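Local coordinates for protein L-amino acid deaminase (Proteus vulgaris, PDB 5I39) that probably deaminates L-amino acids by oxidation, as a membrane-bound enzyme that carries flavin-adenine dinucleotide (FAD) as its cofactor, at residues T373-G376 with M377-P381; S324-K327 with L328-E331; L126-E129 with D130-N133. All coordinates share one frame; numbering follows the deposited sequence.

In the fold
From the N terminus, contact 3 comes first, where the chain leaves strand 117-123 and turns into helix 128-143 at the surface. Contact 2 follows on the last turns of helix 318-331, which lies against strands 257-266, 283-287 and 293-295. Contact 1 is the last, at the passage from strand 367-371 of the six-stranded sheet into helix 376-392, beside the flavin, close to the centre of the folded chain. Each joins directly consecutive segments and closes no longer loop; the three run in series along the chain and neither nest nor cross. They do not touch: the nearest atoms of contacts 2 and 3 are about 11 Å apart, and those of contacts 1 and 2 about 17 Å.

Contact 1: T373-G376 with M377-P381; sequences TGWG and MTESP. With FAD (flavin-adenine dinucleotide), chain B; EDO (1,2-ethanediol), chain K.
Met-377, a selenomethionine here, follows Gly-376 in the first turn of helix 376-392 and turns its side chain to the cofactor. Its CB lies 3.5 Å from FAD O2, and the chain, bent at chi2 and chi3, passes the ribityl carbons towards Phe-79 and Phe-184. Thr-378 grips the same flavin oxygen twice. Its N donates to FAD O2 at 2.9 Å, and its OG1 donates to FAD O2 at 2.7 Å, because chi1 of -60° sets the hydroxyl beside its own backbone N. Trp-375, at the N-cap, approaches the flavin obliquely, CE3 3.6 Å from FAD C2, while O1 of an ethanediol lies over one face of the indole.

Glu-379 closes the turn. Its N donates to Trp-375 O at 3.0 Å, and its extended chain runs back past that carbonyl to Thr-373. There Thr-373 OG1 donates to Glu-379 OE1 at 2.6 Å, reaching the syn side 35° out of the carboxylate plane; the same hydroxyl accepts from Trp-375 N in an ST turn. OE2 of Glu-379 is bonded to His-96. Ser-380 N makes only a weak bond to Gly-376 O, and its OG donates to Met-377 O.

On the loop side, FAD O3' donates to Thr-373 O and accepts from Gly-376 N at 2.8 Å. The turn thus holds the ribityl chain and the pyrimidine end of the flavin together, and two donors at a helix N terminus would probably help to stabilise negative charge on the N1-C2-O2 side of a reduced flavin.

Contact 2: S324-K327 with L328-E331; sequences SLEK and LKAE. With EDO (1,2-ethanediol), chain G.
Successive turns near the C-terminal end of helix 318-331 meet here, Leu-325 against Lys-329 and Glu-326 against Ala-330. Four regular backbone bonds join the segments, from Leu-328 N to Ser-324 O through Glu-331 N to Lys-327 O; the one from Lys-329 N to Leu-325 O measures 2.9 Å.

The side chain of Lys-329 lies along this ladder. Extended beyond CG, it runs back over the previous turn, its CG 3.2 Å from Leu-325 O and its CE 4.4 Å from Leu-325 CB. Its ammonium group arrives near Glu-326, whose chain is bent at chi2 (-68°) and brings the carboxylate round to the same side. The charges do not quite meet: NZ of Lys-329 is 4.5 Å from OE2 of Glu-326, beyond a salt bridge. An ethanediol, probably from the crystallisation liquor, spans the gap. Its O1 accepts from Lys-329 NZ at 2.7 Å and donates to Glu-326 OE2 at 2.6 Å, so that one hydroxyl links both charged groups.

The helix is amphipathic, with one side laid on a mixed beta sheet. Leu-325 rests on Gln-264, Ile-266 and Thr-295, while Leu-328 reaches Ile-283, Phe-285 and Phe-335. With chi1 at 173°, Leu-328 CG stands anti to the backbone N, and of its side chain, CB is what meets the preceding turn, 3.5 Å from both Ser-324 O and Leu-325 O. Lys-327 touches Leu-328 N with CB and CG, and its NZ bonds to Gly-281 O. Glu-331, on the last turn, turns its carboxylate off the helix into the protein, where OE1 is bonded to Thr-170 OG1 and OE2 to Trp-172 NE1.

Contact 3: L126-E129 with D130-N133; sequences LDEE and DLVN. With EDO (1,2-ethanediol), chain E.
Asp-130 lays its side chain across that of Asp-127 at about a right angle, the two carboxylate planes 83° apart, at the N-terminal end of helix 128-143. Asp-127 is the N-cap: its OD1 accepts from Asp-130 N at 2.8 Å, met nearly end-on to the C-O bond. A chi1 of 52° tucks its CG between the backbone N and the carbonyl carbon, which brings OD1 back over the first turn, also 3.3 Å from Asp-130 CB. Asp-130 answers from inside the helix, but not to the cap residue itself. Its OD2 takes the N-H of Leu-126, the residue just before the cap, at 2.9 Å, through the lone pair that faces away from OD1. The bond is nearly straight at 170°, and it ties the residue leading into the helix to the first turn. OD1 of Asp-130 forms a salt bridge with Lys-87, so both oxygens of this carboxylate are engaged.

Behind the cap the helix bonds begin, Leu-131 N to Asp-127 O, then Val-132 N to Glu-128 O and Asn-133 N to Glu-129 O. On the flank, Glu-128 and Leu-131 run side by side, with OE1 of Glu-128 4.0 Å from Leu-131 CD2. An ethanediol hydroxyl donates to Glu-128 OE2, while Leu-131 packs on Pro-125 and Ile-174. Further round the helix, Glu-129 and Asn-133 also point the same way, and a water joins them: it donates to Glu-129 OE2 at 3.0 Å and accepts from Asn-133 ND2.

Four acidic residues thus gather where backbone N-H groups point out of the helix, and their negative charge probably interacts favourably with the helix dipole there.

Contact 1: T373-G376 with M377-P381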
loop_
_atom_site.group_PDB
_atom_site.type_symbol
_atom_site.label_atom_id
_atom_site.label_comp_id
_atom_site.label_asym_id
_atom_site.label_seq_id
_atom_site.Cartn_x
_atom_site.Cartn_y
_atom_site.Cartn_z
ATOM N N THR A 373 -0.576 -1.231 8.564
ATOM C CA THR A 373 0.139 -0.172 7.873
ATOM C C THR A 373 -0.783 0.714 7.046
ATOM O O THR A 373 -1.720 0.239 6.402
ATOM C CB THR A 373 1.290 -0.727 7.009
ATOM O OG1 THR A 373 1.940 0.367 6.360
ATOM C CG2 THR A 373 0.810 -1.736 5.974
ATOM N N GLY A 374 -0.473 2.009 7.064
ATOM C CA GLY A 374 -1.105 2.995 6.192
ATOM C C GLY A 374 -0.373 3.204 4.876
ATOM O O GLY A 374 -0.773 4.054 4.091
ATOM N N TRP A 375 0.680 2.420 4.629
ATOM C CA TRP A 375 1.530 2.565 3.448
ATOM C C TRP A 375 1.881 1.199 2.845
ATOM O O TRP A 375 2.954 1.021 2.265
ATOM C CB TRP A 375 2.807 3.319 3.823
ATOM C CG TRP A 375 2.585 4.747 4.166
ATOM C CD1 TRP A 375 2.606 5.307 5.408
ATOM C CD2 TRP A 375 2.320 5.809 3.251
ATOM N NE1 TRP A 375 2.367 6.655 5.323
ATOM C CE2 TRP A 375 2.180 6.988 4.009
ATOM C CE3 TRP A 375 2.176 5.877 1.860
ATOM C CZ2 TRP A 375 1.915 8.231 3.422
ATOM C CZ3 TRP A 375 1.909 7.111 1.275
ATOM C CH2 TRP A 375 1.776 8.268 2.056
ATOM N N GLY A 376 0.965 0.243 2.960
ATOM C CA GLY A 376 1.235 -1.129 2.556
ATOM C C GLY A 376 1.507 -1.314 1.081
ATOM O O GLY A 376 2.268 -2.196 0.715
HETATM N N MSE A 377 0.902 -0.507 0.218
HETATM C CA MSE A 377 1.191 -0.637 -1.210
HETATM C C MSE A 377 2.660 -0.362 -1.448
HETATM O O MSE A 377 3.363 -1.171 -2.063
HETATM C CB MSE A 377 0.331 0.278 -2.076
HETATM C CG MSE A 377 -1.157 -0.062 -2.072
HETATM SE SE MSE A 377 -1.552 -1.855 -2.773
HETATM C CE MSE A 377 -0.748 -1.671 -4.556
ATOM N N THR A 378 3.129 0.776 -0.938
ATOM C CA THR A 378 4.525 1.196 -1.062
ATOM C C THR A 378 5.501 0.189 -0.456
ATOM O O THR A 378 6.525 -0.142 -1.057
ATOM C CB THR A 378 4.724 2.550 -0.352
ATOM O OG1 THR A 378 3.883 3.533 -0.957
ATOM C CG2 THR A 378 6.170 3.035 -0.444
ATOM N N GLU A 379 5.181 -0.256 0.756
ATOM C CA GLU A 379 6.080 -1.089 1.545
ATOM C C GLU A 379 6.116 -2.543 1.107
ATOM O O GLU A 379 7.106 -3.231 1.361
ATOM C CB GLU A 379 5.650 -1.042 3.008
ATOM C CG GLU A 379 5.769 0.338 3.632
ATOM C CD GLU A 379 5.000 0.492 4.929
ATOM O OE1 GLU A 379 4.229 -0.415 5.302
ATOM O OE2 GLU A 379 5.165 1.549 5.577
ATOM N N SER A 380 5.045 -3.007 0.460
ATOM C CA SER A 380 4.801 -4.436 0.247
ATOM C C SER A 380 5.970 -5.258 -0.312
ATOM O O SER A 380 6.183 -6.360 0.164
ATOM C CB SER A 380 3.535 -4.673 -0.585
ATOM O OG SER A 380 3.599 -4.056 -1.858
ATOM N N PRO A 381 6.728 -4.752 -1.309
ATOM C CA PRO A 381 7.815 -5.613 -1.809
ATOM C C PRO A 381 8.855 -5.947 -0.742
ATOM O O PRO A 381 9.447 -7.024 -0.763
ATOM C CB PRO A 381 8.445 -4.770 -2.926
ATOM C CG PRO A 381 7.374 -3.814 -3.326
ATOM C CD PRO A 381 6.693 -3.474 -2.037
HETATM P PA FAD B . -6.196 -5.576 2.544
HETATM O O1A FAD B . -7.414 -4.955 3.238
HETATM O O2A FAD B . -5.995 -5.122 1.111
HETATM O O5B FAD B . -6.298 -7.162 2.481
HETATM C C5B FAD B . -6.544 -7.968 3.625
HETATM C C4B FAD B . -7.415 -9.111 3.138
HETATM O O4B FAD B . -7.568 -10.064 4.209
HETATM C C3B FAD B . -8.820 -8.638 2.758
HETATM O O3B FAD B . -9.062 -8.908 1.378
HETATM C C2B FAD B . -9.716 -9.428 3.724
HETATM O O2B FAD B . -10.992 -9.787 3.159
HETATM C C1B FAD B . -8.854 -10.628 4.072
HETATM N N9A FAD B . -9.160 -11.283 5.348
HETATM C C8A FAD B . -9.275 -10.704 6.527
HETATM N N7A FAD B . -9.502 -11.603 7.509
HETATM C C5A FAD B . -9.532 -12.777 6.893
HETATM C C6A FAD B . -9.736 -14.162 7.309
HETATM N N6A FAD B . -9.964 -14.459 8.604
HETATM N N1A FAD B . -9.686 -15.132 6.375
HETATM C C2A FAD B . -9.438 -14.855 5.088
HETATM N N3A FAD B . -9.263 -13.612 4.624
HETATM C C4A FAD B . -9.296 -12.582 5.479
HETATM N N1 FAD B . -0.696 2.958 0.742
HETATM C C2 FAD B . 0.245 3.495 -0.041
HETATM O O2 FAD B . 1.358 2.940 -0.077
HETATM N N3 FAD B . -0.004 4.612 -0.767
HETATM C C4 FAD B . -1.164 5.277 -0.751
HETATM O O4 FAD B . -1.336 6.268 -1.447
HETATM C C4X FAD B . -2.247 4.768 0.101
HETATM N N5 FAD B . -3.449 5.391 0.239
HETATM C C5X FAD B . -4.447 4.781 0.887
HETATM C C6 FAD B . -5.747 5.290 0.860
HETATM C C7 FAD B . -6.809 4.635 1.477
HETATM C C7M FAD B . -8.215 5.184 1.385
HETATM C C8 FAD B . -6.563 3.378 2.199
HETATM C C8M FAD B . -7.683 2.608 2.856
HETATM C C9 FAD B . -5.260 2.880 2.247
HETATM C C9A FAD B . -4.199 3.530 1.628
HETATM N N10 FAD B . -2.892 3.027 1.679
HETATM C C10 FAD B . -1.906 3.538 0.839
HETATM C "C1'" FAD B . -2.571 1.849 2.460
HETATM C "C2'" FAD B . -2.649 0.573 1.700
HETATM O "O2'" FAD B . -3.795 0.607 0.856
HETATM C "C3'" FAD B . -2.733 -0.555 2.724
HETATM O "O3'" FAD B . -1.689 -0.434 3.727
HETATM C "C4'" FAD B . -2.609 -1.928 2.107
HETATM O "O4'" FAD B . -3.525 -2.060 1.004
HETATM C "C5'" FAD B . -2.910 -2.985 3.154
HETATM O "O5'" FAD B . -2.833 -4.247 2.490
HETATM P P FAD B . -3.339 -5.570 3.275
HETATM O O1P FAD B . -3.078 -6.733 2.366
HETATM O O2P FAD B . -2.785 -5.563 4.683
HETATM O O3P FAD B . -4.925 -5.286 3.487
HETATM C C1 EDO K . -2.283 6.628 3.229
HETATM O O1 EDO K . -1.065 6.437 2.497
HETATM C C2 EDO K . -1.992 7.261 4.587
HETATM O O2 EDO K . -3.198 7.771 5.179
#

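Contact 2: S324-K327 with L328-E331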
loop_
_atom_site.group_PDB
_atom_site.type_symbol
_atom_site.label_atom_id
_atom_site.label_comp_id
_atom_site.label_asym_id
_atom_site.label_seq_id
_atom_site.Cartn_x
_atom_site.Cartn_y
_atom_site.Cartn_z
ATOM N N SER A 324 -14.241 20.125 -2.063
ATOM C CA SER A 324 -12.854 19.762 -2.353
ATOM C C SER A 324 -12.566 19.834 -3.854
ATOM O O SER A 324 -11.543 20.381 -4.265
ATOM C CB SER A 324 -12.521 18.370 -1.820
ATOM O OG SER A 324 -11.121 18.167 -1.831
ATOM N N LEU A 325 -13.477 19.303 -4.667
ATOM C CA LEU A 325 -13.357 19.419 -6.123
ATOM C C LEU A 325 -13.430 20.867 -6.590
ATOM O O LEU A 325 -12.698 21.261 -7.496
ATOM C CB LEU A 325 -14.421 18.583 -6.836
ATOM C CG LEU A 325 -14.355 17.074 -6.588
ATOM C CD1 LEU A 325 -15.527 16.379 -7.257
ATOM C CD2 LEU A 325 -13.045 16.464 -7.066
ATOM N N GLU A 326 -14.294 21.658 -5.961
ATOM C CA GLU A 326 -14.388 23.076 -6.296
ATOM C C GLU A 326 -13.091 23.832 -6.030
ATOM O O GLU A 326 -12.662 24.635 -6.861
ATOM C CB GLU A 326 -15.557 23.730 -5.557
ATOM C CG GLU A 326 -16.912 23.360 -6.139
ATOM C CD GLU A 326 -17.120 23.946 -7.522
ATOM O OE1 GLU A 326 -17.053 25.184 -7.655
ATOM O OE2 GLU A 326 -17.341 23.176 -8.478
ATOM N N LYS A 327 -12.453 23.581 -4.891
ATOM C CA LYS A 327 -11.199 24.291 -4.615
ATOM C C LYS A 327 -10.035 23.761 -5.457
ATOM O O LYS A 327 -9.161 24.534 -5.829
ATOM C CB LYS A 327 -10.877 24.391 -3.122
ATOM C CG LYS A 327 -10.615 23.104 -2.388
ATOM C CD LYS A 327 -10.360 23.394 -0.916
ATOM C CE LYS A 327 -10.355 22.132 -0.076
ATOM N NZ LYS A 327 -9.187 21.274 -0.394
ATOM N N LEU A 328 -10.056 22.473 -5.807
ATOM C CA LEU A 328 -9.106 21.931 -6.793
ATOM C C LEU A 328 -9.221 22.674 -8.130
ATOM O O LEU A 328 -8.216 23.089 -8.713
ATOM C CB LEU A 328 -9.337 20.431 -7.010
ATOM C CG LEU A 328 -8.547 19.743 -8.136
ATOM C CD1 LEU A 328 -7.049 19.819 -7.885
ATOM C CD2 LEU A 328 -8.988 18.297 -8.292
ATOM N N LYS A 329 -10.455 22.822 -8.603
ATOM C CA LYS A 329 -10.730 23.514 -9.862
ATOM C C LYS A 329 -10.398 25.005 -9.810
ATOM O O LYS A 329 -9.965 25.573 -10.810
ATOM C CB LYS A 329 -12.193 23.312 -10.261
ATOM C CG LYS A 329 -12.500 21.880 -10.663
ATOM C CD LYS A 329 -13.989 21.600 -10.698
ATOM C CE LYS A 329 -14.252 20.132 -10.985
ATOM N NZ LYS A 329 -15.697 19.806 -10.977
ATOM N N ALA A 330 -10.595 25.630 -8.652
ATOM C CA ALA A 330 -10.214 27.034 -8.466
ATOM C C ALA A 330 -8.696 27.214 -8.555
ATOM O O ALA A 330 -8.216 28.178 -9.144
ATOM C CB ALA A 330 -10.729 27.560 -7.138
ATOM N N GLU A 331 -7.947 26.274 -7.984
ATOM C CA GLU A 331 -6.486 26.340 -8.005
ATOM C C GLU A 331 -5.899 25.915 -9.351
ATOM O O GLU A 331 -4.889 26.468 -9.786
ATOM C CB GLU A 331 -5.895 25.508 -6.866
ATOM C CG GLU A 331 -4.374 25.588 -6.729
ATOM C CD GLU A 331 -3.836 27.006 -6.612
ATOM O OE1 GLU A 331 -4.509 27.870 -6.006
ATOM O OE2 GLU A 331 -2.732 27.262 -7.133
HETATM C C1 EDO G . -17.785 19.955 -8.006
HETATM O O1 EDO G . -16.651 20.630 -8.554
HETATM C C2 EDO G . -18.955 20.008 -8.987
HETATM O O2 EDO G . -18.616 19.450 -10.265
#

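Contact 3: L126-E129 with D130-N133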
loop_
_atom_site.group_PDB
_atom_site.type_symbol
_atom_site.label_atom_id
_atom_site.label_comp_id
_atom_site.label_asym_id
_atom_site.label_seq_id
_atom_site.Cartn_x
_atom_site.Cartn_y
_atom_site.Cartn_z
ATOM N N LEU A 126 3.488 24.004 4.533
ATOM C CA LEU A 126 2.369 24.763 5.114
ATOM C C LEU A 126 2.749 26.179 5.538
ATOM O O LEU A 126 1.965 27.117 5.386
ATOM C CB LEU A 126 1.805 24.032 6.336
ATOM C CG LEU A 126 0.956 22.787 6.094
ATOM C CD1 LEU A 126 0.700 22.074 7.411
ATOM C CD2 LEU A 126 -0.362 23.142 5.419
ATOM N N ASP A 127 3.945 26.310 6.094
ATOM C CA ASP A 127 4.423 27.567 6.668
ATOM C C ASP A 127 5.945 27.506 6.809
ATOM O O ASP A 127 6.562 26.510 6.418
ATOM C CB ASP A 127 3.713 27.859 8.008
ATOM C CG ASP A 127 3.774 26.697 8.998
ATOM O OD1 ASP A 127 4.716 25.879 8.950
ATOM O OD2 ASP A 127 2.872 26.621 9.861
ATOM N N GLU A 128 6.551 28.569 7.334
ATOM C CA GLU A 128 8.010 28.611 7.502
ATOM C C GLU A 128 8.530 27.485 8.407
ATOM O O GLU A 128 9.569 26.903 8.117
ATOM C CB GLU A 128 8.470 29.981 8.021
ATOM C CG GLU A 128 8.239 31.141 7.052
ATOM C CD GLU A 128 9.055 31.072 5.766
ATOM O OE1 GLU A 128 10.154 30.480 5.757
ATOM O OE2 GLU A 128 8.595 31.631 4.748
ATOM N N GLU A 129 7.799 27.165 9.474
ATOM C CA GLU A 129 8.171 26.072 10.386
ATOM C C GLU A 129 8.200 24.719 9.670
ATOM O O GLU A 129 9.131 23.935 9.843
ATOM C CB GLU A 129 7.208 26.011 11.581
ATOM C CG GLU A 129 7.534 24.929 12.610
ATOM C CD GLU A 129 6.682 25.018 13.866
ATOM O OE1 GLU A 129 5.599 25.641 13.829
ATOM O OE2 GLU A 129 7.097 24.454 14.899
ATOM N N ASP A 130 7.170 24.454 8.872
ATOM C CA ASP A 130 7.102 23.222 8.086
ATOM C C ASP A 130 8.279 23.133 7.112
ATOM O O ASP A 130 8.870 22.068 6.954
ATOM C CB ASP A 130 5.769 23.149 7.331
ATOM C CG ASP A 130 5.462 21.762 6.782
ATOM O OD1 ASP A 130 5.884 20.742 7.365
ATOM O OD2 ASP A 130 4.766 21.695 5.748
ATOM N N LEU A 131 8.621 24.258 6.486
ATOM C CA LEU A 131 9.770 24.334 5.585
ATOM C C LEU A 131 11.088 24.043 6.310
ATOM O O LEU A 131 11.935 23.317 5.786
ATOM C CB LEU A 131 9.820 25.696 4.882
ATOM C CG LEU A 131 11.000 25.975 3.948
ATOM C CD1 LEU A 131 11.155 24.917 2.868
ATOM C CD2 LEU A 131 10.818 27.348 3.327
ATOM N N VAL A 132 11.256 24.595 7.513
ATOM C CA VAL A 132 12.419 24.262 8.351
ATOM C C VAL A 132 12.471 22.750 8.583
ATOM O O VAL A 132 13.518 22.123 8.427
ATOM C CB VAL A 132 12.400 25.012 9.710
ATOM C CG1 VAL A 132 13.460 24.471 10.663
ATOM C CG2 VAL A 132 12.614 26.504 9.504
ATOM N N ASN A 133 11.332 22.172 8.950
ATOM C CA ASN A 133 11.274 20.751 9.270
ATOM C C ASN A 133 11.589 19.855 8.080
ATOM O O ASN A 133 12.350 18.898 8.219
ATOM C CB ASN A 133 9.919 20.393 9.878
ATOM C CG ASN A 133 9.701 21.043 11.232
ATOM O OD1 ASN A 133 10.647 21.488 11.884
ATOM N ND2 ASN A 133 8.449 21.110 11.658
HETATM C C1 EDO E . 6.189 28.494 3.575
HETATM O O1 EDO E . 5.047 29.358 3.563
HETATM C C2 EDO E . 6.983 28.661 2.284
HETATM O O2 EDO E . 7.738 29.880 2.278
HETATM O O HOH W 1 7.728 21.549 14.529
#